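Local coordinates for putative cyclohexadienyl dehydrogenase and ADH prephenate dehydrogenase (Rhizobium meliloti, PDB 4WJI), which probably catalyses the oxidative decarboxylation of prephenate to 4-hydroxyphenylpyruvate in tyrosine biosynthesis, and binds NADP and tyrosine, at residues A[154-157]-A[158-162]; A[162-165]-A[166-170]; A[281-284]-A[285-289]. One frame throughout, in Å; residues are numbered along the deposited sequence.

How the contacts relate
Contacts 1 and 2 follow one another along helix 155-167 and share Arg162; their centres lie 12 Å apart. Contact 1 covers the capped start of that helix, contact 2 its end and the turn into strand 171-174, so together they account for the helical link of the last beta-alpha-beta unit in the Rossmann-type nucleotide-binding domain. Contact 3 comes much later, on helix 280-289 near the C-terminus, among the helices that come after strand 171-174 in the chain. Its centre is 32 Å from that of contact 1 and 24 Å from that of contact 2, and it touches neither. The first two thus belong to the nucleotide-binding domain, the third to the interface with the second subunit.

Contact 1: residues A[154-157]-A[158-162]; sequences DEEA and VARLR
Glu156 and Arg160, one helical turn apart, lay their side chains against each other through the carboxylate and the aliphatic part of the arginine. OE2 of Glu156 rests 3.4 Å from Arg160 CD, while its distance to Arg160 NE is 4.4 Å. The carboxylate oxygen sits well out of the guanidinium plane and no N-H points at it, so the charges may attract but form no salt bridge. A water joins the two ends instead: it donates to Glu156 OE1 at 2.8 Å and accepts from Arg160 NH1 at 2.9 Å, lying at the guanidinium edge and in its plane. The bend of the Arg160 chain at chi3 (77°) turns the group toward that water, and NH2 is held by the backbone oxygen of Gln3.

One shell further out, Asp154 is the N-cap. Its OD1 takes the amide of Ala157 at 2.9 Å, met on the anti side and 34° out of the carboxylate plane, and adds a weak bond from Glu156 N. First-turn amides that lack a helical carbonyl partner are thereby served. The regular ladder then begins with Val158 N to Asp154 O at 3.2 Å, and Val158 CG2, set beside its own backbone N, packs 3.4 Å from Asp154 O.

The buried side of this helix start belongs to the sheet of the nucleotide-binding domain: Ala157 lies on Ile93 and His117, and Leu161 on Thr95 and Val119, which places helix 155-167 across strands 93-96 and 117-123 on its crossover from strand 144-147 to strand 171-174.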
loop_
_atom_site.group_PDB
_atom_site.type_symbol
_atom_site.label_atom_id
_atom_site.label_comp_id
_atom_site.label_asym_id
_atom_site.label_seq_id
_atom_site.Cartn_x
_atom_site.Cartn_y
_atom_site.Cartn_z
ATOM N N ASP A 154 3.629 30.737 -23.785
ATOM C CA ASP A 154 4.221 31.928 -23.164
ATOM C C ASP A 154 5.082 31.564 -21.963
ATOM O O ASP A 154 4.598 30.979 -21.000
ATOM C CB ASP A 154 3.074 32.897 -22.755
ATOM C CG ASP A 154 3.574 34.228 -22.190
ATOM O OD1 ASP A 154 4.267 34.226 -21.177
ATOM O OD2 ASP A 154 3.270 35.312 -22.754
ATOM N N GLU A 155 6.363 31.919 -21.987
ATOM C CA GLU A 155 7.288 31.446 -20.952
ATOM C C GLU A 155 7.062 32.172 -19.650
ATOM O O GLU A 155 7.357 31.625 -18.569
ATOM C CB GLU A 155 8.780 31.481 -21.407
ATOM C CG GLU A 155 9.132 30.421 -22.471
ATOM C CD GLU A 155 9.080 28.949 -22.017
ATOM O OE1 GLU A 155 9.348 28.641 -20.827
ATOM O OE2 GLU A 155 8.800 28.074 -22.880
ATOM N N GLU A 156 6.489 33.374 -19.711
ATOM C CA GLU A 156 6.174 34.087 -18.483
ATOM C C GLU A 156 4.989 33.427 -17.774
ATOM O O GLU A 156 5.015 33.312 -16.549
ATOM C CB GLU A 156 5.925 35.568 -18.720
ATOM C CG GLU A 156 6.045 36.414 -17.446
ATOM C CD GLU A 156 4.731 36.930 -16.927
ATOM O OE1 GLU A 156 3.709 36.771 -17.629
ATOM O OE2 GLU A 156 4.729 37.515 -15.818
ATOM N N ALA A 157 3.998 32.980 -18.522
ATOM C CA ALA A 157 2.878 32.232 -17.951
ATOM C C ALA A 157 3.381 30.943 -17.252
ATOM O O ALA A 157 2.985 30.635 -16.121
ATOM C CB ALA A 157 1.826 31.931 -19.031
ATOM N N VAL A 158 4.288 30.224 -17.907
ATOM C CA VAL A 158 4.830 28.995 -17.332
ATOM C C VAL A 158 5.575 29.351 -16.024
ATOM O O VAL A 158 5.408 28.700 -15.029
ATOM C CB VAL A 158 5.740 28.224 -18.325
ATOM C CG1 VAL A 158 6.259 26.994 -17.681
ATOM C CG2 VAL A 158 4.981 27.859 -19.588
ATOM N N ALA A 159 6.409 30.380 -16.044
ATOM C CA ALA A 159 7.130 30.815 -14.857
ATOM C C ALA A 159 6.207 31.204 -13.719
ATOM O O ALA A 159 6.503 30.911 -12.565
ATOM C CB ALA A 159 8.045 31.991 -15.195
ATOM N N ARG A 160 5.094 31.872 -14.011
ATOM C CA ARG A 160 4.162 32.218 -12.933
ATOM C C ARG A 160 3.513 30.984 -12.298
ATOM O O ARG A 160 3.295 30.943 -11.082
ATOM C CB ARG A 160 3.076 33.178 -13.404
ATOM C CG ARG A 160 3.592 34.570 -13.751
ATOM C CD ARG A 160 2.462 35.472 -14.209
ATOM N NE ARG A 160 1.661 35.963 -13.078
ATOM C CZ ARG A 160 0.554 36.707 -13.219
ATOM N NH1 ARG A 160 0.066 36.924 -14.435
ATOM N NH2 ARG A 160 -0.094 37.185 -12.152
ATOM N N LEU A 161 3.200 30.003 -13.124
ATOM C CA LEU A 161 2.629 28.740 -12.613
ATOM C C LEU A 161 3.680 27.947 -11.829
ATOM O O LEU A 161 3.376 27.383 -10.757
ATOM C CB LEU A 161 1.998 27.937 -13.725
ATOM C CG LEU A 161 1.075 26.842 -13.245
ATOM C CD1 LEU A 161 -0.101 27.316 -12.402
ATOM C CD2 LEU A 161 0.569 26.034 -14.426
ATOM N N ARG A 162 4.923 27.938 -12.302
ATOM C CA ARG A 162 6.011 27.305 -11.533
ATOM C C ARG A 162 6.142 27.974 -10.158
ATOM O O ARG A 162 6.223 27.282 -9.126
ATOM C CB ARG A 162 7.341 27.361 -12.292
ATOM C CG ARG A 162 8.528 26.896 -11.496
ATOM C CD ARG A 162 9.814 26.963 -12.303
ATOM N NE ARG A 162 9.837 26.012 -13.397
ATOM C CZ ARG A 162 10.360 24.782 -13.332
ATOM N NH1 ARG A 162 10.943 24.351 -12.215
ATOM N NH2 ARG A 162 10.315 23.974 -14.388
HETATM O O HOH W 1 1.029 36.358 -17.122
#

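Contact 2: residues A[162-165]-A[166-170]; sequences RLFW and ETLGS
Leu168 points its two methyl branches at two aromatic rings of the preceding turn. CD2 lies 3.7 Å from Trp165 CZ3 and 3.8 Å from Phe164 CE2, wedged where the rings converge, while CD1 stands over one face of the Phe164 ring, offset toward its rim. The rings also meet each other, Phe164 CD2 sitting 4.2 Å above the indole plane. Their different first torsions spread them from neighbouring positions: Phe164 swings CG anti to its N (chi1 179°), Trp165 keeps CG beside its own (chi1 -77°). Phe140 packs edge-to-face with the indole, and Ile19 of helix 14-26 touches both aromatic residues.

Along the more open flank, Glu166 OE2 lies at the edge of the Arg162 guanidinium, near its plane and 4.0 Å from Arg162 NH1, with the carboxylate plane turned 77° from it. These are opposite charges beyond salt-bridge distance; the salt bridge of Arg162 goes to Glu174.

Thr167 turns its hydroxyl back on the helix: OG1 donates to Leu163 O at 2.7 Å from above the carbonyl plane, and Thr167 N donates to the same oxygen at 2.9 Å from the opposite face. With a valine here, Leu163 O would probably lose its second donor and the side-chain amide of Gln3 its partner on OG1.

A Schellman motif ends the helix. Gly169, at positive phi, gives its N to Glu166 O, and Ser170 N reaches back to Trp165 O at 3.0 Å. Ser170 OG is bonded to Phe140 O. The Trp165 side chain is about 8 Å from bound NADP, and the bonds of Gly169 N, Ser170 N and Ser170 OG are consistent with a well-fixed turn beside the buried aromatic residues.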
loop_
_atom_site.group_PDB
_atom_site.type_symbol
_atom_site.label_atom_id
_atom_site.label_comp_id
_atom_site.label_asym_id
_atom_site.label_seq_id
_atom_site.Cartn_x
_atom_site.Cartn_y
_atom_site.Cartn_z
ATOM N N ARG A 162 4.923 27.938 -12.302
ATOM C CA ARG A 162 6.011 27.305 -11.533
ATOM C C ARG A 162 6.142 27.974 -10.158
ATOM O O ARG A 162 6.223 27.282 -9.126
ATOM C CB ARG A 162 7.341 27.361 -12.292
ATOM C CG ARG A 162 8.528 26.896 -11.496
ATOM C CD ARG A 162 9.814 26.963 -12.303
ATOM N NE ARG A 162 9.837 26.012 -13.397
ATOM C CZ ARG A 162 10.360 24.782 -13.332
ATOM N NH1 ARG A 162 10.943 24.351 -12.215
ATOM N NH2 ARG A 162 10.315 23.974 -14.388
ATOM N N LEU A 163 6.110 29.310 -10.122
ATOM C CA LEU A 163 6.261 30.010 -8.857
ATOM C C LEU A 163 5.072 29.662 -7.937
ATOM O O LEU A 163 5.244 29.470 -6.738
ATOM C CB LEU A 163 6.384 31.512 -9.064
ATOM C CG LEU A 163 6.288 32.362 -7.806
ATOM C CD1 LEU A 163 7.399 32.047 -6.817
ATOM C CD2 LEU A 163 6.327 33.833 -8.138
ATOM N N PHE A 164 3.881 29.583 -8.503
ATOM C CA PHE A 164 2.681 29.280 -7.723
ATOM C C PHE A 164 2.804 27.912 -7.005
ATOM O O PHE A 164 2.671 27.795 -5.774
ATOM C CB PHE A 164 1.481 29.308 -8.647
ATOM C CG PHE A 164 0.155 28.968 -7.952
ATOM C CD1 PHE A 164 -0.481 29.899 -7.143
ATOM C CD2 PHE A 164 -0.390 27.724 -8.074
ATOM C CE1 PHE A 164 -1.709 29.634 -6.533
ATOM C CE2 PHE A 164 -1.602 27.423 -7.423
ATOM C CZ PHE A 164 -2.256 28.381 -6.669
ATOM N N TRP A 165 3.205 26.907 -7.774
ATOM C CA TRP A 165 3.372 25.557 -7.199
ATOM C C TRP A 165 4.504 25.467 -6.215
ATOM O O TRP A 165 4.406 24.771 -5.181
ATOM C CB TRP A 165 3.453 24.493 -8.268
ATOM C CG TRP A 165 2.118 24.155 -8.847
ATOM C CD1 TRP A 165 1.653 24.454 -10.079
ATOM C CD2 TRP A 165 1.032 23.489 -8.161
ATOM N NE1 TRP A 165 0.321 24.029 -10.199
ATOM C CE2 TRP A 165 -0.040 23.395 -9.041
ATOM C CE3 TRP A 165 0.904 22.898 -6.888
ATOM C CZ2 TRP A 165 -1.281 22.804 -8.654
ATOM C CZ3 TRP A 165 -0.281 22.304 -6.550
ATOM C CH2 TRP A 165 -1.343 22.252 -7.415
ATOM N N GLU A 166 5.597 26.181 -6.490
ATOM C CA GLU A 166 6.684 26.249 -5.532
ATOM C C GLU A 166 6.239 26.873 -4.224
ATOM O O GLU A 166 6.648 26.434 -3.141
ATOM C CB GLU A 166 7.919 26.953 -6.142
ATOM C CG GLU A 166 8.625 26.113 -7.188
ATOM C CD GLU A 166 9.772 26.830 -7.903
ATOM O OE1 GLU A 166 9.904 28.083 -7.752
ATOM O OE2 GLU A 166 10.520 26.156 -8.664
ATOM N N THR A 167 5.375 27.864 -4.298
ATOM C CA THR A 167 4.872 28.558 -3.110
ATOM C C THR A 167 3.969 27.653 -2.292
ATOM O O THR A 167 3.930 27.748 -1.064
ATOM C CB THR A 167 4.214 29.876 -3.479
ATOM O OG1 THR A 167 5.128 30.639 -4.284
ATOM C CG2 THR A 167 3.820 30.630 -2.221
ATOM N N LEU A 168 3.272 26.750 -2.986
ATOM C CA LEU A 168 2.474 25.710 -2.300
ATOM C C LEU A 168 3.338 24.589 -1.711
ATOM O O LEU A 168 2.811 23.711 -1.011
ATOM C CB LEU A 168 1.407 25.181 -3.265
ATOM C CG LEU A 168 0.038 25.815 -3.263
ATOM C CD1 LEU A 168 0.048 27.318 -3.290
ATOM C CD2 LEU A 168 -0.881 25.281 -4.358
ATOM N N GLY A 169 4.666 24.657 -1.930
ATOM C CA GLY A 169 5.624 23.742 -1.333
ATOM C C GLY A 169 6.141 22.628 -2.209
ATOM O O GLY A 169 6.846 21.736 -1.719
ATOM N N SER A 170 5.766 22.659 -3.480
ATOM C CA SER A 170 6.166 21.641 -4.431
ATOM C C SER A 170 7.468 21.915 -5.175
ATOM O O SER A 170 7.892 23.012 -5.282
ATOM C CB SER A 170 5.043 21.400 -5.443
ATOM O OG SER A 170 3.869 20.976 -4.799
#

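Contact 3: residues A[281-284]-A[285-289]; sequences AIRR and SIVQA
Val287 N donates to Arg283 O at 2.9 Å, and Gln288 N makes an equally short bond to Arg284 O. They are rungs of the regular alpha-helical i to i+4 ladder of helix 280-289, in the helical C-terminal part of the chain. Ser285 N continues it to Ala281 O at 3.1 Å, and Ser285 OG leans back toward the same oxygen, held beside its own backbone N by chi1 of -64°; that bond, at 3.3 Å, is weak at most.

Arg283 starts away from the following turn, but its long chain bends back over Val287, and NH1 is hydrogen-bonded to Thr225 OG1 of the second subunit. The chain leaves with CG anti to the backbone N, turns once at chi2 (63°) and is otherwise extended, which carries the guanidinium past Val287. Bound tyrosine lies about 9 Å from this side chain. Arg284 also runs out extended, on the exposed flank, where its NH2 comes close to the like charge of Arg280.

On the less exposed side, Ile282 and Ile286 make the apolar strip of the helix. CG2 of Ile282 faces CD1 of Ile286 at 4.0 Å, and CG1 of Ile286 lies 3.5 Å from the carbonyl oxygen of Ile282. The second subunit packs here, with its Phe221 against Ile282 and its Ser217 against Ile286, so this helix is part of the dimer interface. The nearby loop residues Gln291 and Asp292 touch Ile286 and Val287 respectively. The CG2 methyl of Val287 sits obliquely to the Arg283 guanidinium, 3.7 Å from its NE.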
loop_
_atom_site.group_PDB
_atom_site.type_symbol
_atom_site.label_atom_id
_atom_site.label_comp_id
_atom_site.label_asym_id
_atom_site.label_seq_id
_atom_site.Cartn_x
_atom_site.Cartn_y
_atom_site.Cartn_z
ATOM N N ALA A 281 15.930 -2.172 -3.546
ATOM C CA ALA A 281 16.690 -0.991 -3.858
ATOM C C ALA A 281 15.805 0.222 -4.124
ATOM O O ALA A 281 16.103 1.290 -3.678
ATOM C CB ALA A 281 17.549 -1.265 -5.064
ATOM N N ILE A 282 14.704 0.004 -4.828
ATOM C CA ILE A 282 13.793 1.068 -5.170
ATOM C C ILE A 282 13.239 1.688 -3.885
ATOM O O ILE A 282 13.134 2.907 -3.751
ATOM C CB ILE A 282 12.643 0.512 -6.096
ATOM C CG1 ILE A 282 13.251 -0.046 -7.408
ATOM C CG2 ILE A 282 11.562 1.552 -6.291
ATOM C CD1 ILE A 282 14.002 -1.404 -7.304
ATOM N N ARG A 283 12.858 0.847 -2.924
ATOM C CA ARG A 283 12.292 1.372 -1.684
ATOM C C ARG A 283 13.316 2.224 -0.954
ATOM O O ARG A 283 13.031 3.296 -0.405
ATOM C CB ARG A 283 11.864 0.234 -0.742
ATOM C CG ARG A 283 11.328 0.772 0.581
ATOM C CD ARG A 283 10.091 1.603 0.409
ATOM N NE ARG A 283 9.530 2.019 1.681
ATOM C CZ ARG A 283 8.367 2.666 1.791
ATOM N NH1 ARG A 283 7.658 2.959 0.687
ATOM N NH2 ARG A 283 7.909 3.021 2.977
ATOM N N ARG A 284 14.544 1.732 -0.899
ATOM C CA ARG A 284 15.568 2.468 -0.213
ATOM C C ARG A 284 15.809 3.856 -0.847
ATOM O O ARG A 284 16.005 4.833 -0.134
ATOM C CB ARG A 284 16.828 1.611 -0.188
ATOM C CG ARG A 284 16.647 0.390 0.718
ATOM C CD ARG A 284 17.539 -0.748 0.275
ATOM N NE ARG A 284 17.464 -1.850 1.241
ATOM C CZ ARG A 284 17.975 -3.049 1.037
ATOM N NH1 ARG A 284 18.602 -3.303 -0.105
ATOM N NH2 ARG A 284 17.874 -3.964 1.990
ATOM N N SER A 285 15.691 3.957 -2.176
ATOM C CA SER A 285 15.826 5.245 -2.852
ATOM C C SER A 285 14.673 6.195 -2.528
ATOM O O SER A 285 14.873 7.401 -2.353
ATOM C CB SER A 285 15.891 5.050 -4.344
ATOM O OG SER A 285 17.020 4.326 -4.739
ATOM N N ILE A 286 13.462 5.646 -2.452
ATOM C CA ILE A 286 12.303 6.431 -2.081
ATOM C C ILE A 286 12.418 6.979 -0.679
ATOM O O ILE A 286 12.072 8.137 -0.403
ATOM C CB ILE A 286 11.025 5.589 -2.303
ATOM C CG1 ILE A 286 10.778 5.436 -3.821
ATOM C CG2 ILE A 286 9.763 6.176 -1.591
ATOM C CD1 ILE A 286 9.763 4.355 -4.147
ATOM N N VAL A 287 12.875 6.133 0.234
ATOM C CA VAL A 287 13.091 6.534 1.628
ATOM C C VAL A 287 14.162 7.614 1.704
ATOM O O VAL A 287 13.978 8.633 2.353
ATOM C CB VAL A 287 13.394 5.283 2.547
ATOM C CG1 VAL A 287 13.993 5.689 3.883
ATOM C CG2 VAL A 287 12.133 4.427 2.711
ATOM N N GLN A 288 15.259 7.423 0.990
ATOM C CA GLN A 288 16.343 8.401 1.094
ATOM C C GLN A 288 15.880 9.762 0.534
ATOM O O GLN A 288 16.298 10.811 1.023
ATOM C CB GLN A 288 17.573 7.930 0.336
ATOM C CG GLN A 288 18.842 8.776 0.600
ATOM C CD GLN A 288 19.243 8.802 2.069
ATOM O OE1 GLN A 288 19.303 7.761 2.746
ATOM N NE2 GLN A 288 19.423 10.002 2.587
ATOM N N ALA A 289 15.031 9.719 -0.508
ATOM C CA ALA A 289 14.442 10.916 -1.146
ATOM C C ALA A 289 13.372 11.581 -0.297
ATOM O O ALA A 289 12.994 12.719 -0.539
ATOM C CB ALA A 289 13.869 10.583 -2.525
#